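Local coordinates for choline/ethanolamine kinase family protein (Mesorhizobium loti, PDB 3DXQ) that probably phosphorylates ethanolamine or a related amino alcohol such as choline, as a member of the protein-kinase-like phosphotransferase family, at residues E98-R103 with P180-F185; F114-G119 with G189-I194; D211-G216 with I245-C250; L252-W257 with D276-R281. All coordinates share one frame; numbering follows the deposited sequence.

Contact 1 (E98-R103 with P180-F185); sequences EKFKTR and PLCENF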
# COMPACT_ATOMS: atom_id res chain seq x y z
N GLU A 98 -12.38 -1.23 9.52
CA GLU A 98 -13.62 -0.89 10.22
C GLU A 98 -14.16 0.47 9.78
O GLU A 98 -15.33 0.59 9.45
CB GLU A 98 -13.41 -0.93 11.75
CG GLU A 98 -14.70 -0.79 12.55
CD GLU A 98 -14.49 -0.72 14.08
OE1 GLU A 98 -13.42 -1.15 14.58
OE2 GLU A 98 -15.42 -0.25 14.78
N LYS A 99 -13.31 1.49 9.75
CA LYS A 99 -13.77 2.81 9.33
C LYS A 99 -14.21 2.87 7.87
O LYS A 99 -15.01 3.75 7.50
CB LYS A 99 -12.71 3.88 9.61
CG LYS A 99 -12.44 4.12 11.10
CD LYS A 99 -11.02 4.72 11.26
CE LYS A 99 -10.67 5.03 12.70
NZ LYS A 99 -11.32 6.28 13.11
N PHE A 100 -13.70 1.96 7.04
CA PHE A 100 -14.10 1.90 5.62
C PHE A 100 -15.52 1.37 5.43
O PHE A 100 -16.13 1.63 4.41
CB PHE A 100 -13.10 1.11 4.76
CG PHE A 100 -12.04 1.99 4.11
CD1 PHE A 100 -12.39 2.92 3.13
CD2 PHE A 100 -10.70 1.88 4.45
CE1 PHE A 100 -11.43 3.73 2.53
CE2 PHE A 100 -9.75 2.66 3.86
CZ PHE A 100 -10.11 3.60 2.89
N LYS A 101 -16.02 0.62 6.40
CA LYS A 101 -17.43 0.20 6.43
C LYS A 101 -18.25 1.30 7.14
O LYS A 101 -19.36 1.61 6.76
CB LYS A 101 -17.61 -1.11 7.22
CG LYS A 101 -16.71 -2.29 6.87
CD LYS A 101 -17.30 -3.25 5.83
CE LYS A 101 -16.68 -4.66 5.92
NZ LYS A 101 -15.20 -4.68 5.94
N THR A 102 -17.66 1.88 8.18
CA THR A 102 -18.32 2.89 9.03
C THR A 102 -18.56 4.28 8.42
O THR A 102 -19.59 4.90 8.69
CB THR A 102 -17.47 3.11 10.34
OG1 THR A 102 -17.87 2.13 11.31
CG2 THR A 102 -17.62 4.54 10.94
N ARG A 103 -17.62 4.78 7.63
CA ARG A 103 -17.73 6.15 7.12
C ARG A 103 -18.27 6.11 5.71
O ARG A 103 -17.56 5.74 4.77
CB ARG A 103 -16.36 6.85 7.21
CG ARG A 103 -15.77 6.82 8.63
CD ARG A 103 -14.31 7.26 8.72
NE ARG A 103 -14.11 8.64 8.27
CZ ARG A 103 -14.41 9.72 8.98
NH1 ARG A 103 -14.92 9.60 10.20
NH2 ARG A 103 -14.21 10.92 8.48
N PRO A 180 -1.09 0.61 -0.42
CA PRO A 180 -2.16 1.43 0.17
C PRO A 180 -2.88 0.78 1.36
O PRO A 180 -4.07 0.47 1.28
CB PRO A 180 -3.10 1.65 -1.01
CG PRO A 180 -2.94 0.42 -1.83
CD PRO A 180 -1.49 0.05 -1.72
N LEU A 181 -2.16 0.60 2.47
CA LEU A 181 -2.77 0.13 3.70
C LEU A 181 -3.81 1.15 4.17
O LEU A 181 -3.68 2.35 3.91
CB LEU A 181 -1.72 -0.05 4.80
CG LEU A 181 -0.51 -0.99 4.59
CD1 LEU A 181 0.59 -0.63 5.60
CD2 LEU A 181 -0.86 -2.48 4.67
N CYS A 182 -4.84 0.68 4.85
CA CYS A 182 -5.88 1.55 5.33
C CYS A 182 -5.30 2.71 6.12
O CYS A 182 -5.73 3.87 5.95
CB CYS A 182 -6.85 0.76 6.19
SG CYS A 182 -7.74 -0.48 5.27
N GLU A 183 -4.29 2.40 6.96
CA GLU A 183 -3.66 3.39 7.84
C GLU A 183 -3.00 4.53 7.07
O GLU A 183 -2.84 5.63 7.59
CB GLU A 183 -2.63 2.76 8.80
CG GLU A 183 -1.42 2.12 8.14
CD GLU A 183 -0.30 1.80 9.12
OE1 GLU A 183 0.33 2.75 9.66
OE2 GLU A 183 -0.02 0.60 9.33
N ASN A 184 -2.62 4.29 5.82
CA ASN A 184 -2.03 5.32 4.98
C ASN A 184 -3.01 6.35 4.43
O ASN A 184 -2.60 7.26 3.72
CB ASN A 184 -1.31 4.64 3.81
CG ASN A 184 -0.07 3.90 4.25
OD1 ASN A 184 0.52 4.23 5.29
ND2 ASN A 184 0.36 2.90 3.46
N PHE A 185 -4.30 6.21 4.73
CA PHE A 185 -5.32 7.13 4.25
C PHE A 185 -5.81 8.02 5.37
O PHE A 185 -6.21 7.53 6.42
CB PHE A 185 -6.51 6.38 3.67
CG PHE A 185 -6.26 5.77 2.33
CD1 PHE A 185 -5.69 4.51 2.23
CD2 PHE A 185 -6.60 6.45 1.17
CE1 PHE A 185 -5.44 3.94 1.01
CE2 PHE A 185 -6.37 5.88 -0.06
CZ PHE A 185 -5.78 4.62 -0.15

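Contact 2 (F114-G119 with G189-I194); sequences FRKLHG and GERMWI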
# COMPACT_ATOMS: atom_id res chain seq x y z
N PHE A 114 -7.03 7.92 -5.67
CA PHE A 114 -6.26 7.20 -6.67
C PHE A 114 -6.42 7.86 -8.04
O PHE A 114 -5.46 8.02 -8.80
CB PHE A 114 -6.71 5.74 -6.78
CG PHE A 114 -6.28 4.87 -5.64
CD1 PHE A 114 -5.02 5.00 -5.07
CD2 PHE A 114 -7.10 3.85 -5.19
CE1 PHE A 114 -4.63 4.15 -4.03
CE2 PHE A 114 -6.70 3.00 -4.17
CZ PHE A 114 -5.46 3.15 -3.59
N ARG A 115 -7.65 8.25 -8.35
CA ARG A 115 -7.94 8.82 -9.66
C ARG A 115 -7.11 10.06 -9.90
O ARG A 115 -6.58 10.26 -10.98
CB ARG A 115 -9.41 9.17 -9.75
CG ARG A 115 -9.88 9.61 -11.13
CD ARG A 115 -11.38 9.65 -11.10
NE ARG A 115 -11.99 10.25 -12.27
CZ ARG A 115 -13.29 10.46 -12.39
NH1 ARG A 115 -14.13 10.11 -11.43
NH2 ARG A 115 -13.77 11.03 -13.48
N LYS A 116 -7.03 10.89 -8.87
CA LYS A 116 -6.25 12.10 -8.92
C LYS A 116 -4.78 11.76 -9.09
O LYS A 116 -4.08 12.40 -9.90
CB LYS A 116 -6.46 12.93 -7.66
CG LYS A 116 -6.02 14.38 -7.81
CD LYS A 116 -6.59 15.22 -6.65
CE LYS A 116 -6.02 16.62 -6.59
NZ LYS A 116 -6.34 17.18 -5.26
N LEU A 117 -4.34 10.75 -8.34
CA LEU A 117 -2.95 10.31 -8.37
C LEU A 117 -2.55 9.81 -9.72
O LEU A 117 -1.62 10.32 -10.32
CB LEU A 117 -2.68 9.21 -7.33
CG LEU A 117 -1.30 8.54 -7.35
CD1 LEU A 117 -0.22 9.59 -7.09
CD2 LEU A 117 -1.20 7.36 -6.37
N HIS A 118 -3.24 8.78 -10.19
CA HIS A 118 -2.90 8.13 -11.47
C HIS A 118 -3.07 9.08 -12.63
O HIS A 118 -2.31 9.06 -13.58
CB HIS A 118 -3.75 6.89 -11.68
CG HIS A 118 -3.57 5.85 -10.61
ND1 HIS A 118 -4.52 4.89 -10.35
CD2 HIS A 118 -2.57 5.65 -9.73
CE1 HIS A 118 -4.10 4.13 -9.36
NE2 HIS A 118 -2.92 4.56 -8.96
N GLY A 119 -4.05 9.95 -12.54
CA GLY A 119 -4.29 10.96 -13.57
C GLY A 119 -3.40 12.16 -13.49
O GLY A 119 -3.55 13.07 -14.31
N GLY A 189 -13.74 15.00 5.86
CA GLY A 189 -15.09 14.52 5.56
C GLY A 189 -15.24 14.19 4.08
O GLY A 189 -15.90 13.23 3.71
N GLU A 190 -14.56 14.97 3.25
CA GLU A 190 -14.83 15.05 1.82
C GLU A 190 -13.73 14.54 0.90
O GLU A 190 -13.97 14.33 -0.29
CB GLU A 190 -15.14 16.51 1.50
CG GLU A 190 -16.47 16.99 2.15
CD GLU A 190 -16.52 18.49 2.44
OE1 GLU A 190 -15.67 19.26 1.95
OE2 GLU A 190 -17.42 18.91 3.20
N ARG A 191 -12.53 14.33 1.43
CA ARG A 191 -11.41 13.87 0.62
C ARG A 191 -10.37 13.10 1.43
O ARG A 191 -10.19 13.32 2.65
CB ARG A 191 -10.74 15.04 -0.11
CG ARG A 191 -9.98 16.02 0.78
CD ARG A 191 -8.95 16.79 -0.04
NE ARG A 191 -8.01 15.85 -0.67
CZ ARG A 191 -7.08 16.19 -1.56
NH1 ARG A 191 -6.94 17.46 -1.96
NH2 ARG A 191 -6.30 15.24 -2.05
N MSE A 192 -9.69 12.22 0.73
CA MSE A 192 -8.68 11.39 1.31
C MSE A 192 -7.37 11.94 0.86
O MSE A 192 -7.27 12.36 -0.29
CB MSE A 192 -8.77 9.98 0.76
CG MSE A 192 -10.04 9.31 1.06
SE MSE A 192 -9.80 8.21 2.53
CE MSE A 192 -11.73 7.76 2.96
N TRP A 193 -6.40 11.96 1.77
CA TRP A 193 -5.02 12.16 1.43
C TRP A 193 -4.35 10.80 1.64
O TRP A 193 -4.89 9.93 2.32
CB TRP A 193 -4.38 13.17 2.34
CG TRP A 193 -5.03 14.53 2.36
CD1 TRP A 193 -6.09 14.93 3.11
CD2 TRP A 193 -4.59 15.68 1.64
NE1 TRP A 193 -6.36 16.25 2.89
CE2 TRP A 193 -5.45 16.75 2.00
CE3 TRP A 193 -3.57 15.91 0.73
CZ2 TRP A 193 -5.32 18.03 1.47
CZ3 TRP A 193 -3.42 17.20 0.20
CH2 TRP A 193 -4.30 18.25 0.57
N ILE A 194 -3.19 10.62 1.04
CA ILE A 194 -2.44 9.37 1.20
C ILE A 194 -1.00 9.72 1.62
O ILE A 194 -0.43 10.69 1.12
CB ILE A 194 -2.44 8.53 -0.10
CG1 ILE A 194 -3.83 8.58 -0.77
CG2 ILE A 194 -2.05 7.11 0.21
CD1 ILE A 194 -3.95 7.82 -2.06

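Contact 3 (D211-G216 with I245-C250); sequences DLSVEG and IYKAMC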
# COMPACT_ATOMS: atom_id res chain seq x y z
N ASP A 211 -5.00 -3.80 -3.99
CA ASP A 211 -4.27 -3.83 -2.73
C ASP A 211 -5.11 -3.25 -1.60
O ASP A 211 -5.24 -3.86 -0.54
CB ASP A 211 -2.96 -3.07 -2.86
CG ASP A 211 -1.98 -3.38 -1.72
OD1 ASP A 211 -2.27 -3.18 -0.54
OD2 ASP A 211 -0.85 -3.77 -2.04
N LEU A 212 -5.69 -2.09 -1.83
CA LEU A 212 -6.56 -1.47 -0.83
C LEU A 212 -7.70 -2.40 -0.48
O LEU A 212 -8.00 -2.58 0.70
CB LEU A 212 -7.12 -0.15 -1.36
CG LEU A 212 -8.16 0.55 -0.51
CD1 LEU A 212 -7.70 0.55 0.96
CD2 LEU A 212 -8.39 1.98 -1.04
N SER A 213 -8.33 -2.99 -1.49
CA SER A 213 -9.46 -3.89 -1.26
C SER A 213 -9.12 -5.02 -0.32
O SER A 213 -9.87 -5.28 0.64
CB SER A 213 -9.97 -4.47 -2.58
OG SER A 213 -11.15 -5.23 -2.39
N VAL A 214 -8.00 -5.70 -0.58
CA VAL A 214 -7.56 -6.83 0.27
C VAL A 214 -7.14 -6.36 1.66
O VAL A 214 -7.37 -7.07 2.66
CB VAL A 214 -6.42 -7.62 -0.36
CG1 VAL A 214 -5.82 -8.59 0.62
CG2 VAL A 214 -6.91 -8.36 -1.53
N GLU A 215 -6.54 -5.18 1.74
CA GLU A 215 -6.06 -4.64 3.01
C GLU A 215 -7.23 -4.13 3.84
O GLU A 215 -7.22 -4.23 5.08
CB GLU A 215 -5.05 -3.51 2.79
CG GLU A 215 -3.66 -3.92 2.23
CD GLU A 215 -2.80 -4.68 3.23
OE1 GLU A 215 -2.94 -4.44 4.44
OE2 GLU A 215 -1.99 -5.53 2.79
N GLY A 216 -8.25 -3.60 3.18
CA GLY A 216 -9.45 -3.10 3.88
C GLY A 216 -10.55 -4.11 4.13
O GLY A 216 -11.59 -3.77 4.69
N ILE A 245 -7.57 -10.09 -9.68
CA ILE A 245 -6.28 -10.75 -9.90
C ILE A 245 -5.22 -10.21 -8.93
O ILE A 245 -4.46 -10.99 -8.31
CB ILE A 245 -5.81 -10.57 -11.37
CG1 ILE A 245 -6.50 -11.61 -12.25
CG2 ILE A 245 -4.32 -10.74 -11.50
CD1 ILE A 245 -6.21 -13.02 -11.81
N TYR A 246 -5.18 -8.89 -8.78
CA TYR A 246 -4.24 -8.26 -7.87
C TYR A 246 -4.59 -8.52 -6.41
O TYR A 246 -3.68 -8.67 -5.58
CB TYR A 246 -4.09 -6.76 -8.16
CG TYR A 246 -3.44 -6.48 -9.51
CD1 TYR A 246 -2.24 -7.08 -9.86
CD2 TYR A 246 -4.01 -5.60 -10.41
CE1 TYR A 246 -1.63 -6.84 -11.09
CE2 TYR A 246 -3.41 -5.33 -11.65
CZ TYR A 246 -2.22 -5.96 -11.99
OH TYR A 246 -1.62 -5.70 -13.21
N LYS A 247 -5.88 -8.59 -6.07
CA LYS A 247 -6.25 -9.01 -4.72
C LYS A 247 -5.49 -10.30 -4.40
O LYS A 247 -4.86 -10.40 -3.36
CB LYS A 247 -7.75 -9.26 -4.60
CG LYS A 247 -8.62 -8.07 -4.25
CD LYS A 247 -10.09 -8.47 -4.38
CE LYS A 247 -10.98 -7.89 -3.30
NZ LYS A 247 -12.44 -8.11 -3.56
N ALA A 248 -5.53 -11.27 -5.31
CA ALA A 248 -4.86 -12.56 -5.08
C ALA A 248 -3.35 -12.40 -5.04
O ALA A 248 -2.70 -12.88 -4.12
CB ALA A 248 -5.28 -13.60 -6.14
N MSE A 249 -2.77 -11.72 -6.03
CA MSE A 249 -1.32 -11.57 -6.10
C MSE A 249 -0.74 -10.76 -4.96
O MSE A 249 0.38 -11.00 -4.53
CB MSE A 249 -0.90 -10.92 -7.41
CG MSE A 249 -1.07 -11.79 -8.64
SE MSE A 249 -0.50 -13.65 -8.35
CE MSE A 249 -0.07 -14.07 -10.16
N CYS A 250 -1.51 -9.78 -4.49
CA CYS A 250 -1.12 -8.96 -3.36
C CYS A 250 -0.94 -9.80 -2.11
O CYS A 250 0.07 -9.74 -1.44
CB CYS A 250 -2.19 -7.90 -3.12
SG CYS A 250 -1.73 -6.67 -1.92

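Contact 4 (L252-W257 with D276-R281); sequences LLWTLW and DGRFAR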
# COMPACT_ATOMS: atom_id res chain seq x y z
N LEU A 252 -0.43 -13.00 -2.08
CA LEU A 252 0.65 -13.95 -2.33
C LEU A 252 2.02 -13.32 -2.07
O LEU A 252 2.88 -13.94 -1.44
CB LEU A 252 0.60 -14.45 -3.78
CG LEU A 252 1.66 -15.50 -4.14
CD1 LEU A 252 1.50 -16.74 -3.31
CD2 LEU A 252 1.58 -15.83 -5.59
N LEU A 253 2.20 -12.10 -2.58
CA LEU A 253 3.45 -11.35 -2.41
C LEU A 253 3.85 -11.29 -0.95
O LEU A 253 4.92 -11.73 -0.56
CB LEU A 253 3.32 -9.94 -2.97
CG LEU A 253 4.55 -9.05 -2.82
CD1 LEU A 253 5.68 -9.65 -3.66
CD2 LEU A 253 4.27 -7.60 -3.22
N TRP A 254 2.94 -10.74 -0.15
CA TRP A 254 3.15 -10.58 1.27
C TRP A 254 3.23 -11.93 1.99
O TRP A 254 4.03 -12.10 2.90
CB TRP A 254 2.08 -9.69 1.86
CG TRP A 254 2.25 -8.27 1.42
CD1 TRP A 254 1.46 -7.56 0.57
CD2 TRP A 254 3.31 -7.39 1.82
NE1 TRP A 254 1.95 -6.29 0.41
CE2 TRP A 254 3.08 -6.16 1.17
CE3 TRP A 254 4.42 -7.53 2.66
CZ2 TRP A 254 3.93 -5.07 1.34
CZ3 TRP A 254 5.26 -6.45 2.83
CH2 TRP A 254 5.01 -5.23 2.17
N THR A 255 2.42 -12.90 1.58
CA THR A 255 2.52 -14.23 2.19
C THR A 255 3.97 -14.74 2.14
O THR A 255 4.52 -15.13 3.17
CB THR A 255 1.64 -15.24 1.48
OG1 THR A 255 0.27 -14.96 1.79
CG2 THR A 255 1.97 -16.66 1.92
N LEU A 256 4.56 -14.71 0.95
CA LEU A 256 5.94 -15.15 0.74
C LEU A 256 6.95 -14.33 1.55
O LEU A 256 7.88 -14.89 2.12
CB LEU A 256 6.31 -15.09 -0.74
CG LEU A 256 5.56 -16.04 -1.68
CD1 LEU A 256 5.95 -15.77 -3.12
CD2 LEU A 256 5.82 -17.48 -1.32
N TRP A 257 6.74 -13.02 1.59
CA TRP A 257 7.56 -12.12 2.41
C TRP A 257 7.52 -12.50 3.90
O TRP A 257 8.55 -12.51 4.59
CB TRP A 257 7.06 -10.69 2.26
CG TRP A 257 7.73 -9.71 3.14
CD1 TRP A 257 8.87 -9.03 2.88
CD2 TRP A 257 7.28 -9.27 4.43
NE1 TRP A 257 9.17 -8.18 3.92
CE2 TRP A 257 8.21 -8.30 4.88
CE3 TRP A 257 6.18 -9.58 5.24
CZ2 TRP A 257 8.07 -7.65 6.13
CZ3 TRP A 257 6.04 -8.93 6.48
CH2 TRP A 257 6.99 -7.98 6.91
N ASP A 276 0.11 -17.39 7.22
CA ASP A 276 -0.99 -18.35 7.05
C ASP A 276 -2.32 -17.68 6.75
O ASP A 276 -3.15 -18.23 6.02
CB ASP A 276 -1.15 -19.23 8.30
CG ASP A 276 -0.07 -20.29 8.43
OD1 ASP A 276 0.60 -20.57 7.42
OD2 ASP A 276 0.10 -20.84 9.54
N GLY A 277 -2.53 -16.50 7.33
CA GLY A 277 -3.77 -15.76 7.14
C GLY A 277 -3.91 -15.33 5.70
O GLY A 277 -4.86 -15.75 5.02
N ARG A 278 -2.94 -14.54 5.25
CA ARG A 278 -2.95 -13.95 3.90
C ARG A 278 -2.91 -15.00 2.81
O ARG A 278 -3.44 -14.78 1.73
CB ARG A 278 -1.78 -12.99 3.71
CG ARG A 278 -1.68 -11.92 4.78
CD ARG A 278 -0.92 -10.69 4.30
NE ARG A 278 -1.69 -9.98 3.27
CZ ARG A 278 -1.41 -8.77 2.80
NH1 ARG A 278 -0.38 -8.09 3.27
NH2 ARG A 278 -2.18 -8.24 1.87
N PHE A 279 -2.29 -16.14 3.09
CA PHE A 279 -2.24 -17.21 2.10
C PHE A 279 -3.62 -17.85 1.96
O PHE A 279 -4.13 -17.99 0.85
CB PHE A 279 -1.23 -18.27 2.49
CG PHE A 279 -1.15 -19.38 1.50
CD1 PHE A 279 -0.34 -19.27 0.38
CD2 PHE A 279 -1.92 -20.53 1.65
CE1 PHE A 279 -0.27 -20.29 -0.56
CE2 PHE A 279 -1.86 -21.55 0.73
CZ PHE A 279 -1.04 -21.43 -0.39
N ALA A 280 -4.20 -18.25 3.09
CA ALA A 280 -5.49 -18.94 3.11
C ALA A 280 -6.58 -18.12 2.43
O ALA A 280 -7.43 -18.67 1.73
CB ALA A 280 -5.89 -19.26 4.54
N ARG A 281 -6.55 -16.80 2.65
CA ARG A 281 -7.48 -15.89 1.99
C ARG A 281 -7.26 -15.91 0.48
O ARG A 281 -8.21 -15.99 -0.31
CB ARG A 281 -7.28 -14.47 2.54
CG ARG A 281 -8.19 -13.41 1.95
CD ARG A 281 -8.18 -12.16 2.80
NE ARG A 281 -6.85 -11.59 2.88
CZ ARG A 281 -6.48 -10.62 3.72
NH1 ARG A 281 -7.34 -10.11 4.58
NH2 ARG A 281 -5.22 -10.19 3.71

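Contact 1 (E98-R103 with P180-F185)
F100 reaches across to C182 and F185, which lie at either end of the 3-10 turn 182-184 in the segment 180-185; the junction is small and apolar, with 117 Å² buried in total. Taking that segment in order, C182 comes first, and its thiol makes the approach, with SG anti to the carbonyl carbon and beside the backbone N (chi1 -65°). SG lies 3.9 Å from F100 CD2 and 4.0 Å from F100 CE2. It stands 5.0 Å from the F100 ring centroid, 73° off the normal, an oblique sulfur-aromatic contact. The turn then closes through N184 N to L181 O (2.9 Å) and F185 N to C182 O (3.0 Å), which holds the backbone of F185 next to the turn. The F185 ring has two carbonyl oxygens, P180 O and C182 O, in plane at its edge. F185 receives F100 at its CG, 4.5 Å from F100 CZ; relative to the F100 ring, that atom lies at the edge, near its plane. Around the junction, F218 packs edge-to-face on F100, while L212 touches both phenylalanines. With H177, D179 and N184, the sequence matches the HxDxxxxN pattern of the kinase-like phosphotransferases, consistent with F100 of helix 97-102 packing against the equivalent of their catalytic loop.

Contact 2 (F114-G119 with G189-I194)
K116 and R191 converge through quite different torsions. K116 holds CG anti to its backbone N (chi1 -163°) and runs extended from there, whereas R191 places CG between the backbone N and the carbonyl carbon (chi1 69°) and bends at chi3 (-58°). The two chains cross at about a right angle, and K116 NZ ends 3.4 Å from R191 NH1 and 3.8 Å from R191 NH2, oblique to the guanidinium. Both atoms of the closer pair are donors, so this is a juxtaposition of like charges, not a bond. The two share an acceptor: K116 NZ and R191 NH2 each hydrogen-bond the carbonyl O of G69, which probably offsets part of the repulsion. The guanidinium is further settled by the indole of W193, two residues on in the chain, R191 CZ lying 3.8 Å above the W193 ring plane, over its centre.

Deeper in, the contact turns apolar. F114 directs CE1 to within 4.2 Å of I194 CD1, the end of an extended isoleucine branch that approaches the ring obliquely. F114 also packs on L209 and L212, and I194 on A113 and F185, so the pair is buried among these side chains, while K116 and R191 lie nearer the surface. The arrangement is a helix, 106-118, laid against strand 192-194, outermost of the three-stranded antiparallel sheet, whose 185-187/192-194 hairpin follows the HxDxxxxN loop, as in the larger lobe of kinase-like folds.

Contact 3 (D211-G216 with I245-C250)
K247 passes obliquely across V214 and on to S213, crossing from helix 237-263 to helix 206-215. Its CB begins against the valine, 3.3 Å from V214 CG2, and its CG stays by the same methyl; V214 presents CG2 because that branch stands anti to the carbonyl carbon, beside the backbone N. Further out, CD is 3.9 Å from S213 OG, and the chain bends at chi3 (141°). CE then lies 3.6 Å from S213 CB; its closer approach to the serine oxygen is doubtful in the model. At the tip, NZ is 3.4 Å from S213 OG at an angle too poor for a hydrogen bond. The ammonium is instead paired with D223 by a salt bridge to OD2, while S213 OG hydrogen-bonds OD1 of the same carboxylate, so D223 ties both residues together. With a methionine in place of K247, the D223 carboxylate would probably lose its charged mate and keep only the serine of these two partners.

One turn on, C250 SG sits beside the carboxylate of D211. The axes of the helical segments 211-215 and 245-250 approach to 8.5 Å with a crossing angle of -63°, and the CA atoms of V214 and K247 are 5.6 Å apart. Around this crossing, helix 271-287 brings R278 and R281 against V214 and L285 against K247; A248 faces F291 of helix 289-300, and M249 packs on helix 152-167.

Contact 4 (L252-W257 with D276-R281)
W254 and R278 provide the polar-aromatic part of this contact. Their side chains lie side by side and point the same way, with indole and guanidinium planes only 7° apart. The near-parallel planes do not amount to a stack: W254 CB sits over one guanidinium face, 3.7 Å from R278 CZ, while R278 NH1, 3.2 Å from W254 CG, is oblique to the indole. A bend at chi3 (68°) turns the guanidinium along the indole.

The ionic and hydrogen-bonding partners come from elsewhere. In R278, NE pairs with D251, NH2 with E215, and NH1 with the hydroxyl of Y274, so each nitrogen is engaged and the group's rotation is fixed. Were a leucine to replace R278, E215 would probably be left without this salt-bridge mate, D251 would lose one of the two arginines, R278 and R281, that meet it, and the indole would lose the guanidinium lying along it. T255 OG1 comes 3.1 Å from F279 N without suitable hydrogen-bond geometry; that hydroxyl is bonded to the carbonyl O of D251 in its own helix.

The apolar part belongs to T255 and F279. The threonine methyl CG2 rests 3.6 Å from F279 CB and 3.8 Å from F279 CD1, oblique to the ring. Here the CA atoms of T255 and F279 are 5.6 Å apart, and the axes of segments 252-257 and 276-281, 8.4 Å apart at closest approach, cross at -148°. This is a close antiparallel helix pair in the helical C-terminal part of the choline-kinase-like fold; W254 also touches D179 of the HxDxxxxN motif, consistent with a place beside the active-site cleft.

Contacts 1 and 2 interlock along the chain, their segments alternating, and their centres lie 13 Å apart; F185 and P180 touch F114, joining the 180-185 loop to helix 106-118. Contact 3 follows in sequence, its centre 14 Å from that of contact 1, with P180 CD 3.5 Å from D211 CG, and contact 4 closes the series. Contacts 3 and 4 touch, share helix 237-263 and have centres 11 Å apart. The centres of contacts 2 and 4 are 28 Å apart, on opposite sides of the chain's centre. Together the four tie the presumed catalytic loop and its hairpin, through helix 206-215, to the C-terminal helices.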